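Side-chain contacts in glutamate--cysteine ligase GshA (PDB 3K1T), which probably acts as a ligase that joins glutamate to cysteine: residues Arg107-Phe110 against Tyr111-Val115; Pro197-His200 against Ala201-Thr205; Glu220-Ala223 against Pro224-Ile228. One frame throughout, in Å; residues are numbered along the deposited sequence.

Interaction 1 (Arg107-Phe110 against Tyr111-Val115); sequences RNTF and YLRNV
Asn108 caps the first turn of the helix that runs on through Tyr111-Val115. Its side-chain OD1 accepts a hydrogen bond from Tyr111 N at 3.1 Å. The N-H points well at the oxygen, at 161°, but the donor stands above the amide carbonyl plane. CG of Asn108 lies anti to the backbone N (chi1 -176°), which turns the amide back over the start of the helix. Asn108 CG packs against Tyr111 CB at 3.9 Å, and the two side chains cross at about a right angle.

The backbone bonds follow in order. Leu112 N donates to Asn108 O at 3.0 Å, Arg113 N to Thr109 O, and Asn114 N to Phe110 O.

Apolar and edge contacts gather round Arg113. Its chain is extended from CG to NE and passes Thr109. The methyl CG2 of Thr109 sits over one guanidinium face, toward its rim, 3.3 Å from Arg113 NE. Phe110 runs beside Arg113 and points the same way. Arg113 NH1 lies at the ring edge, 3.6 Å from Phe110 CE1, with the two planes 70° apart.

The polar ends bond to other parts of the chain. Arg113 NH2 bonds to Thr146 O, Tyr111 OH to Asn177 OD1 and Glu103 N, and Asn114 OD1 to Phe69 N. Leu112 turns to Ile152 of strand 151-160.

This is an Asn N-cap on the helix of a beta-alpha-beta crossover, in which helix 109-124 links the parallel strands 97-102 and 128-133.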
# COMPACT_ATOMS: atom_id res chain seq x y z
N ARG A 107 8.21 -25.90 18.68
CA ARG A 107 7.14 -26.91 18.75
C ARG A 107 5.73 -26.35 18.61
O ARG A 107 4.78 -27.14 18.52
CB ARG A 107 7.21 -27.73 20.06
CG ARG A 107 8.47 -28.55 20.24
CD ARG A 107 8.58 -28.96 21.70
NE ARG A 107 9.76 -29.78 21.95
CZ ARG A 107 10.22 -30.11 23.16
NH1 ARG A 107 9.60 -29.68 24.27
NH2 ARG A 107 11.31 -30.88 23.27
N ASN A 108 5.56 -25.03 18.62
CA ASN A 108 4.24 -24.46 18.37
C ASN A 108 4.01 -24.35 16.84
O ASN A 108 4.62 -23.50 16.17
CB ASN A 108 4.11 -23.10 19.05
CG ASN A 108 2.71 -22.49 18.91
OD1 ASN A 108 2.00 -22.73 17.93
ND2 ASN A 108 2.31 -21.70 19.90
N THR A 109 3.12 -25.19 16.33
CA THR A 109 2.83 -25.28 14.88
C THR A 109 2.29 -23.95 14.34
O THR A 109 2.66 -23.55 13.24
CB THR A 109 1.83 -26.43 14.56
OG1 THR A 109 2.49 -27.67 14.79
CG2 THR A 109 1.36 -26.40 13.09
N PHE A 110 1.44 -23.29 15.14
CA PHE A 110 0.89 -22.01 14.74
C PHE A 110 1.96 -20.92 14.65
O PHE A 110 1.91 -20.10 13.73
CB PHE A 110 -0.24 -21.56 15.64
CG PHE A 110 -1.40 -22.53 15.67
CD1 PHE A 110 -1.91 -23.05 14.51
CD2 PHE A 110 -1.93 -22.92 16.88
CE1 PHE A 110 -2.97 -23.94 14.53
CE2 PHE A 110 -3.00 -23.84 16.91
CZ PHE A 110 -3.51 -24.34 15.74
N TYR A 111 2.89 -20.90 15.61
CA TYR A 111 4.01 -19.97 15.57
C TYR A 111 4.88 -20.23 14.31
O TYR A 111 5.27 -19.29 13.62
CB TYR A 111 4.86 -19.96 16.86
CG TYR A 111 5.93 -18.91 16.69
CD1 TYR A 111 5.59 -17.55 16.62
CD2 TYR A 111 7.26 -19.25 16.45
CE1 TYR A 111 6.53 -16.58 16.37
CE2 TYR A 111 8.24 -18.26 16.23
CZ TYR A 111 7.85 -16.93 16.17
OH TYR A 111 8.74 -15.92 15.88
N LEU A 112 5.16 -21.49 14.00
CA LEU A 112 5.91 -21.81 12.77
C LEU A 112 5.14 -21.39 11.51
O LEU A 112 5.74 -20.91 10.55
CB LEU A 112 6.26 -23.28 12.71
CG LEU A 112 7.14 -23.78 13.88
CD1 LEU A 112 7.33 -25.33 13.76
CD2 LEU A 112 8.47 -23.03 13.95
N ARG A 113 3.83 -21.54 11.50
CA ARG A 113 3.03 -21.01 10.39
C ARG A 113 3.11 -19.50 10.26
O ARG A 113 3.15 -18.97 9.13
CB ARG A 113 1.56 -21.45 10.51
CG ARG A 113 1.40 -22.95 10.37
CD ARG A 113 -0.00 -23.40 10.66
NE ARG A 113 -0.05 -24.85 10.52
CZ ARG A 113 -1.10 -25.62 10.80
NH1 ARG A 113 -2.23 -25.08 11.25
NH2 ARG A 113 -1.00 -26.94 10.61
N ASN A 114 3.13 -18.81 11.40
CA ASN A 114 3.40 -17.37 11.39
C ASN A 114 4.74 -17.04 10.73
O ASN A 114 4.84 -16.14 9.91
CB ASN A 114 3.38 -16.82 12.81
CG ASN A 114 4.04 -15.49 12.93
OD1 ASN A 114 3.48 -14.45 12.49
ND2 ASN A 114 5.26 -15.48 13.54
N VAL A 115 5.78 -17.75 11.13
CA VAL A 115 7.09 -17.54 10.52
C VAL A 115 7.09 -17.70 9.03
O VAL A 115 7.63 -16.83 8.32
CB VAL A 115 8.20 -18.38 11.17
CG1 VAL A 115 9.58 -18.12 10.44
CG2 VAL A 115 8.27 -17.99 12.69

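Interaction 2 (Pro197-His200 against Ala201-Thr205); sequences PPLH and AGWAT. With SO4 (sulfate ion), chain E.
Leu199 lies over one face of the Trp203 indole, and both its methyl groups do the touching. CD1 is 3.7 Å from the centroid of the five-membered ring and only 10° off the ring normal, a CH-pi contact. CD2 comes down on the same face beside it, over the six-membered ring, 3.8 Å from Trp203 CE3. The isobutyl fork thus spans the indole, one prong to each ring. With chi1 at 159°, Trp203 CG lies opposite the backbone N, which carries the indole under the Leu199 methyls.

The backbone brings the two side chains together. Trp203 N donates to His200 O at 2.9 Å and closes a type II beta turn from His200 to Trp203. Gly202 takes the third position with positive phi. Any CB at this position would run into the Ala201 carbonyl oxygen.

His200 sends its imidazole away from the turn. Its ND1 donates to O2 of a bound sulfate at 2.7 Å. The bond is nearly straight, at 175°, and the oxygen lies in the ring plane at the edge. The sulfate is probably from the crystallisation liquor, and Gly190 N also bonds to it. In the crystal this bond fixes the imidazole, which takes no part in the Leu199-Trp203 pair.

Trp203 NE1 donates to Asp179 O, which fixes the indole at its polar edge. Arg206 makes a cation-pi contact with the indole.

The turn belongs to the loop between strand 194-196 and helix 210-226. Leu199 also touches Phe65 and Ile184 in other loops. Leu420 of helix 398-421 packs against Pro197, Leu199 and Trp203.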
# COMPACT_ATOMS: atom_id res chain seq x y z
N PRO A 197 12.82 -3.89 15.65
CA PRO A 197 13.01 -2.53 16.11
C PRO A 197 14.40 -2.36 16.75
O PRO A 197 14.99 -3.36 17.17
CB PRO A 197 11.91 -2.35 17.16
CG PRO A 197 11.55 -3.69 17.59
CD PRO A 197 11.81 -4.61 16.46
N PRO A 198 14.91 -1.12 16.85
CA PRO A 198 16.27 -1.00 17.31
C PRO A 198 16.38 -1.01 18.84
O PRO A 198 16.53 0.05 19.45
CB PRO A 198 16.74 0.32 16.71
CG PRO A 198 15.50 1.15 16.62
CD PRO A 198 14.42 0.14 16.25
N LEU A 199 16.37 -2.19 19.44
CA LEU A 199 16.43 -2.31 20.89
C LEU A 199 17.89 -2.27 21.36
O LEU A 199 18.80 -2.75 20.66
CB LEU A 199 15.79 -3.62 21.34
CG LEU A 199 14.41 -3.96 20.76
CD1 LEU A 199 13.96 -5.31 21.31
CD2 LEU A 199 13.37 -2.87 21.08
N HIS A 200 18.07 -1.73 22.56
CA HIS A 200 19.36 -1.66 23.27
C HIS A 200 19.25 -2.27 24.67
O HIS A 200 18.15 -2.23 25.26
CB HIS A 200 19.75 -0.19 23.43
CG HIS A 200 19.80 0.55 22.14
ND1 HIS A 200 20.85 0.44 21.25
CD2 HIS A 200 18.91 1.39 21.56
CE1 HIS A 200 20.61 1.18 20.18
NE2 HIS A 200 19.43 1.76 20.34
N ALA A 201 20.38 -2.79 25.19
CA ALA A 201 20.47 -3.34 26.55
C ALA A 201 19.73 -2.38 27.50
O ALA A 201 19.93 -1.18 27.43
CB ALA A 201 21.96 -3.50 27.00
N GLY A 202 18.88 -2.91 28.35
CA GLY A 202 18.06 -2.07 29.24
C GLY A 202 16.59 -2.21 28.84
O GLY A 202 15.70 -2.01 29.66
N TRP A 203 16.37 -2.53 27.56
CA TRP A 203 15.03 -2.72 27.01
C TRP A 203 14.13 -3.50 27.95
O TRP A 203 13.03 -3.07 28.29
CB TRP A 203 15.15 -3.45 25.67
CG TRP A 203 13.91 -4.14 25.21
CD1 TRP A 203 13.69 -5.51 25.14
CD2 TRP A 203 12.71 -3.52 24.78
NE1 TRP A 203 12.42 -5.75 24.66
CE2 TRP A 203 11.81 -4.54 24.43
CE3 TRP A 203 12.33 -2.19 24.63
CZ2 TRP A 203 10.54 -4.27 23.96
CZ3 TRP A 203 11.08 -1.92 24.17
CH2 TRP A 203 10.20 -2.95 23.83
N ALA A 204 14.62 -4.66 28.39
CA ALA A 204 13.76 -5.63 29.09
C ALA A 204 13.44 -5.22 30.54
O ALA A 204 12.54 -5.80 31.15
CB ALA A 204 14.40 -7.05 29.05
N THR A 205 14.18 -4.26 31.07
CA THR A 205 13.94 -3.77 32.43
C THR A 205 13.53 -2.29 32.39
O THR A 205 13.63 -1.59 33.39
CB THR A 205 15.21 -3.94 33.33
OG1 THR A 205 16.32 -3.35 32.67
CG2 THR A 205 15.51 -5.41 33.58
S SO4 E . 23.77 -1.93 20.56
O1 SO4 E . 23.00 -1.94 19.33
O2 SO4 E . 23.13 -1.01 21.52
O3 SO4 E . 23.82 -3.26 21.17
O4 SO4 E . 25.10 -1.42 20.26

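Interaction 3 (Glu220-Ala223 against Pro224-Ile228); sequences EEFA and PLIDI
Ala223 O receives Ile228 N at 3.1 Å with an N-H angle of 161°, the bond that spans a Schellman motif. The donor stands above the carbonyl plane. Asp227, with positive phi (57°), is the C-prime residue, and a weak bond from Asp227 N to Pro224 O completes the motif. Ile226 N shares two weak bonds, to Phe222 O and to Ala223 O.

Pro224 has no N-H to give to the turn before, and the helix kinks there. Its CD and CG lie against Glu220 O instead, with Pro224 CD 3.1 Å from that oxygen.

Outward from the backbone, Phe222 carries the packing. Its CG is anti to the backbone N (chi1 -171°), and the ring's end comes back toward Leu225 and Ile226, which meet different ring atoms. Leu225 CD2 reaches CD1 of Phe222 at 4.0 Å. Ile226 CD1 comes to CE2 of Phe222 at 3.7 Å. Both methyls approach the ring obliquely.

Other helices cover the same cluster. Phe222 meets the ring of Trp32 in helix 26-40, Leu22 in helix 13-23, and Val407 and Leu411 in helix 398-421. Glu221 OE2 bonds to Trp32 NE1. Without the Phe222 ring, as with an alanine here, the methyls of Leu225 and Ile226 would probably lose their partner and a gap is likely to open toward Trp32 and Leu411.

At the end of the turn, Ile228 folds back on Ala223, with its CG2 lying 3.9 Å from Ala223 CB.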
# COMPACT_ATOMS: atom_id res chain seq x y z
N GLU A 220 -4.65 12.84 24.80
CA GLU A 220 -4.80 14.23 25.24
C GLU A 220 -4.75 15.19 24.08
O GLU A 220 -5.37 16.23 24.13
CB GLU A 220 -3.71 14.65 26.22
CG GLU A 220 -3.92 14.17 27.63
CD GLU A 220 -2.62 14.27 28.49
OE1 GLU A 220 -1.69 15.09 28.15
OE2 GLU A 220 -2.55 13.51 29.49
N GLU A 221 -4.03 14.83 23.01
CA GLU A 221 -4.06 15.65 21.82
C GLU A 221 -5.20 15.29 20.86
O GLU A 221 -5.84 16.18 20.27
CB GLU A 221 -2.73 15.59 21.11
CG GLU A 221 -2.73 16.53 19.93
CD GLU A 221 -1.38 16.68 19.28
OE1 GLU A 221 -0.39 16.15 19.85
OE2 GLU A 221 -1.35 17.31 18.18
N PHE A 222 -5.45 13.99 20.69
CA PHE A 222 -6.44 13.55 19.73
C PHE A 222 -7.88 13.81 20.15
O PHE A 222 -8.70 14.20 19.34
CB PHE A 222 -6.25 12.06 19.42
CG PHE A 222 -7.08 11.56 18.29
CD1 PHE A 222 -6.69 11.79 16.97
CD2 PHE A 222 -8.21 10.82 18.53
CE1 PHE A 222 -7.49 11.30 15.90
CE2 PHE A 222 -8.99 10.33 17.49
CZ PHE A 222 -8.62 10.56 16.17
N ALA A 223 -8.19 13.61 21.42
CA ALA A 223 -9.57 13.75 21.88
C ALA A 223 -10.15 15.17 21.61
O ALA A 223 -11.26 15.28 21.08
CB ALA A 223 -9.69 13.32 23.36
N PRO A 224 -9.39 16.24 21.91
CA PRO A 224 -9.91 17.56 21.56
C PRO A 224 -9.96 17.86 20.06
O PRO A 224 -10.80 18.66 19.65
CB PRO A 224 -8.97 18.55 22.27
CG PRO A 224 -7.98 17.73 23.00
CD PRO A 224 -8.21 16.32 22.80
N LEU A 225 -9.11 17.22 19.26
CA LEU A 225 -9.14 17.34 17.79
C LEU A 225 -10.53 16.97 17.26
O LEU A 225 -11.05 17.65 16.35
CB LEU A 225 -8.08 16.43 17.13
CG LEU A 225 -7.91 16.50 15.60
CD1 LEU A 225 -7.20 17.83 15.21
CD2 LEU A 225 -7.17 15.27 15.04
N ILE A 226 -11.13 15.92 17.81
CA ILE A 226 -12.42 15.43 17.31
C ILE A 226 -13.57 15.71 18.31
O ILE A 226 -14.69 15.35 18.05
CB ILE A 226 -12.40 13.92 16.93
CG1 ILE A 226 -12.17 13.02 18.16
CG2 ILE A 226 -11.31 13.63 15.85
CD1 ILE A 226 -12.48 11.54 17.97
N ASP A 227 -13.27 16.38 19.42
CA ASP A 227 -14.22 16.71 20.49
C ASP A 227 -14.94 15.49 21.09
O ASP A 227 -16.17 15.38 21.03
CB ASP A 227 -15.25 17.75 20.01
CG ASP A 227 -16.07 18.34 21.16
OD1 ASP A 227 -15.56 18.43 22.30
OD2 ASP A 227 -17.22 18.75 20.93
N ILE A 228 -14.17 14.59 21.68
CA ILE A 228 -14.70 13.38 22.33
C ILE A 228 -14.15 13.32 23.77
O ILE A 228 -13.07 13.85 24.05
CB ILE A 228 -14.33 12.13 21.52
CG1 ILE A 228 -15.16 10.89 21.91
CG2 ILE A 228 -12.83 11.75 21.71
CD1 ILE A 228 -16.51 10.77 21.27

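How the interactions relate
The three contacts follow one another along the chain. Interaction 1 starts helix 109-124, interaction 3 ends helix 210-226, and interaction 2 lies in the loop that leads to that second helix. None touches another. Interactions 1 and 2 are the nearest pair, about 12 Å between nearest atoms. Interactions 2 and 3 are about 21 Å apart at nearest atoms. Interactions 1 and 3 lie on opposite sides of the chain centre, with centres about 40 Å apart. Helix 398-421 packs on both interactions 2 and 3. A glycerol lies close to each contact, probably from the crystallisation liquor.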